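Local coordinates for 1-deoxy-D-xylulose 5-phosphate reductoisomerase (Moraxella catarrhalis, PDB 4ZQG), which catalyses the NAD(P)H-dependent, magnesium-dependent rearrangement and reduction of 1-deoxy-D-xylulose 5-phosphate to 2-C-methyl-D-erythritol 4-phosphate, and is blocked by fosmidomycin, at residues W186-G191 with S258-L263. Sequence-based numbering, arbitrary orientation.
Sequences WLTASG and SVVHSL. With FOM (3-[formyl(hydroxy)amino]propylphosphonic acid), chain E.
W186 and L263 face each other as an antiparallel hydrogen-bonded pair, with W186 N to L263 O at 2.8 Å and L263 N to W186 O at 2.9 Å, both nearly straight. On one face of the sheet L263 CD1 packs alongside W186 CB at 3.7 Å, while the indole, with CG anti to its carbonyl carbon (chi1 -74°), swings away and hydrogen-bonds E265 through NE1. At T188 the bond to the opposite strand is made to a side chain, not a carbonyl: S262 OG accepts a hydrogen bond from T188 N at 3.2 Å, beside L187 CD2. The CB of T188 is directed toward the opposite strand, and its CG2 lies 4.1 Å from V260 CG1. S190 comes back beside S258, its CB 3.6 Å from S258 OG. Just past the strand end, S190 holds the phosphonate of fosmidomycin: S190 N binds OP1 at 2.8 Å, and S190 OG, placed between backbone N and carbonyl carbon (chi1 78°), reaches OP3 at 2.6 Å; S226, N231 and K232 also hydrogen-bond the inhibitor. Strands 182-189 and 260-266 are central in a four-stranded mixed sheet, flanked by 250-254 and 271-275; helix 155-162 covers the L187 and S262 face, and the second subunit packs on W186 and L263.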
loop_
_atom_site.group_PDB
_atom_site.type_symbol
_atom_site.label_atom_id
_atom_site.label_comp_id
_atom_site.label_asym_id
_atom_site.label_seq_id
_atom_site.Cartn_x
_atom_site.Cartn_y
_atom_site.Cartn_z
ATOM N N TRP A 186 -10.446 2.718 4.505
ATOM C CA TRP A 186 -10.168 3.294 5.812
ATOM C C TRP A 186 -9.565 4.689 5.604
ATOM O O TRP A 186 -8.516 4.812 4.941
ATOM C CB TRP A 186 -9.184 2.423 6.558
ATOM C CG TRP A 186 -9.796 1.204 7.040
ATOM C CD1 TRP A 186 -9.983 0.040 6.344
ATOM C CD2 TRP A 186 -10.373 0.991 8.329
ATOM N NE1 TRP A 186 -10.627 -0.858 7.123
ATOM C CE2 TRP A 186 -10.848 -0.316 8.356
ATOM C CE3 TRP A 186 -10.496 1.774 9.479
ATOM C CZ2 TRP A 186 -11.457 -0.856 9.457
ATOM C CZ3 TRP A 186 -11.095 1.212 10.595
ATOM C CH2 TRP A 186 -11.564 -0.082 10.570
ATOM N N LEU A 187 -10.234 5.722 6.112
ATOM C CA LEU A 187 -9.708 7.098 6.079
ATOM C C LEU A 187 -8.968 7.376 7.359
ATOM O O LEU A 187 -9.534 7.249 8.424
ATOM C CB LEU A 187 -10.829 8.135 5.922
ATOM C CG LEU A 187 -11.515 8.198 4.574
ATOM C CD1 LEU A 187 -12.811 8.946 4.680
ATOM C CD2 LEU A 187 -10.614 8.837 3.578
ATOM N N THR A 188 -7.703 7.751 7.253
ATOM C CA THR A 188 -6.915 8.187 8.419
ATOM C C THR A 188 -7.246 9.667 8.758
ATOM O O THR A 188 -7.510 10.452 7.885
ATOM C CB THR A 188 -5.408 7.999 8.124
ATOM O OG1 THR A 188 -5.162 8.269 6.720
ATOM C CG2 THR A 188 -5.017 6.584 8.381
ATOM N N ALA A 189 -7.208 10.016 10.031
ATOM C CA ALA A 189 -7.497 11.340 10.495
ATOM C C ALA A 189 -6.490 11.711 11.568
ATOM O O ALA A 189 -6.270 10.912 12.513
ATOM C CB ALA A 189 -8.872 11.357 11.115
ATOM N N SER A 190 -5.892 12.910 11.460
ATOM C CA SER A 190 -4.883 13.313 12.446
ATOM C C SER A 190 -5.490 13.487 13.817
ATOM O O SER A 190 -4.786 13.445 14.821
ATOM C CB SER A 190 -4.221 14.608 12.092
ATOM O OG SER A 190 -5.085 15.667 12.427
ATOM N N GLY A 191 -6.791 13.740 13.860
ATOM C CA GLY A 191 -7.433 14.086 15.107
ATOM C C GLY A 191 -7.329 15.565 15.395
ATOM O O GLY A 191 -7.919 16.028 16.362
ATOM N N SER A 258 0.140 11.431 11.122
ATOM C CA SER A 258 -0.069 11.825 9.724
ATOM C C SER A 258 0.898 11.193 8.706
ATOM O O SER A 258 1.192 11.762 7.634
ATOM C CB SER A 258 -0.151 13.366 9.590
ATOM O OG SER A 258 -1.405 13.829 10.067
ATOM N N VAL A 259 1.349 9.983 9.033
ATOM C CA VAL A 259 2.234 9.226 8.170
ATOM C C VAL A 259 1.476 8.271 7.281
ATOM O O VAL A 259 1.674 8.261 6.071
ATOM C CB VAL A 259 3.269 8.509 9.007
ATOM C CG1 VAL A 259 4.011 7.497 8.171
ATOM C CG2 VAL A 259 4.220 9.557 9.577
ATOM N N VAL A 260 0.600 7.484 7.877
ATOM C CA VAL A 260 -0.281 6.628 7.118
ATOM C C VAL A 260 -1.457 7.458 6.648
ATOM O O VAL A 260 -2.231 7.922 7.471
ATOM C CB VAL A 260 -0.793 5.401 7.934
ATOM C CG1 VAL A 260 -1.682 4.574 7.049
ATOM C CG2 VAL A 260 0.352 4.529 8.439
ATOM N N HIS A 261 -1.620 7.591 5.337
ATOM C CA HIS A 261 -2.639 8.473 4.800
ATOM C C HIS A 261 -3.999 7.887 4.460
ATOM O O HIS A 261 -4.933 8.617 4.217
ATOM C CB HIS A 261 -2.068 9.230 3.602
ATOM C CG HIS A 261 -0.879 10.058 3.970
ATOM N ND1 HIS A 261 0.296 10.041 3.266
ATOM C CD2 HIS A 261 -0.665 10.860 5.038
ATOM C CE1 HIS A 261 1.171 10.832 3.859
ATOM N NE2 HIS A 261 0.611 11.340 4.938
ATOM N N SER A 262 -4.119 6.574 4.447
ATOM C CA SER A 262 -5.397 5.868 4.355
ATOM C C SER A 262 -5.080 4.464 3.924
ATOM O O SER A 262 -3.922 4.180 3.585
ATOM C CB SER A 262 -6.406 6.535 3.402
ATOM O OG SER A 262 -7.159 7.477 4.131
ATOM N N LEU A 263 -6.092 3.587 3.998
ATOM C CA LEU A 263 -5.914 2.198 3.617
ATOM C C LEU A 263 -7.092 1.651 2.825
ATOM O O LEU A 263 -8.214 2.181 2.877
ATOM C CB LEU A 263 -5.629 1.322 4.844
ATOM C CG LEU A 263 -4.724 1.907 5.935
ATOM C CD1 LEU A 263 -5.538 2.657 6.955
ATOM C CD2 LEU A 263 -3.956 0.820 6.647
HETATM O O2 FOM E . -6.998 16.943 4.444
HETATM N N1 FOM E . -5.631 16.894 4.623
HETATM C C1 FOM E . -4.866 16.361 3.760
HETATM O O1 FOM E . -5.321 15.853 2.749
HETATM C C2 FOM E . -5.164 17.434 5.895
HETATM C C3 FOM E . -5.873 16.468 6.846
HETATM C C4 FOM E . -5.757 16.899 8.281
HETATM P PA1 FOM E . -6.759 15.737 9.181
HETATM O OP1 FOM E . -6.060 14.312 9.028
HETATM O OP2 FOM E . -8.042 15.563 8.499
HETATM O OP3 FOM E . -6.998 16.105 10.749
#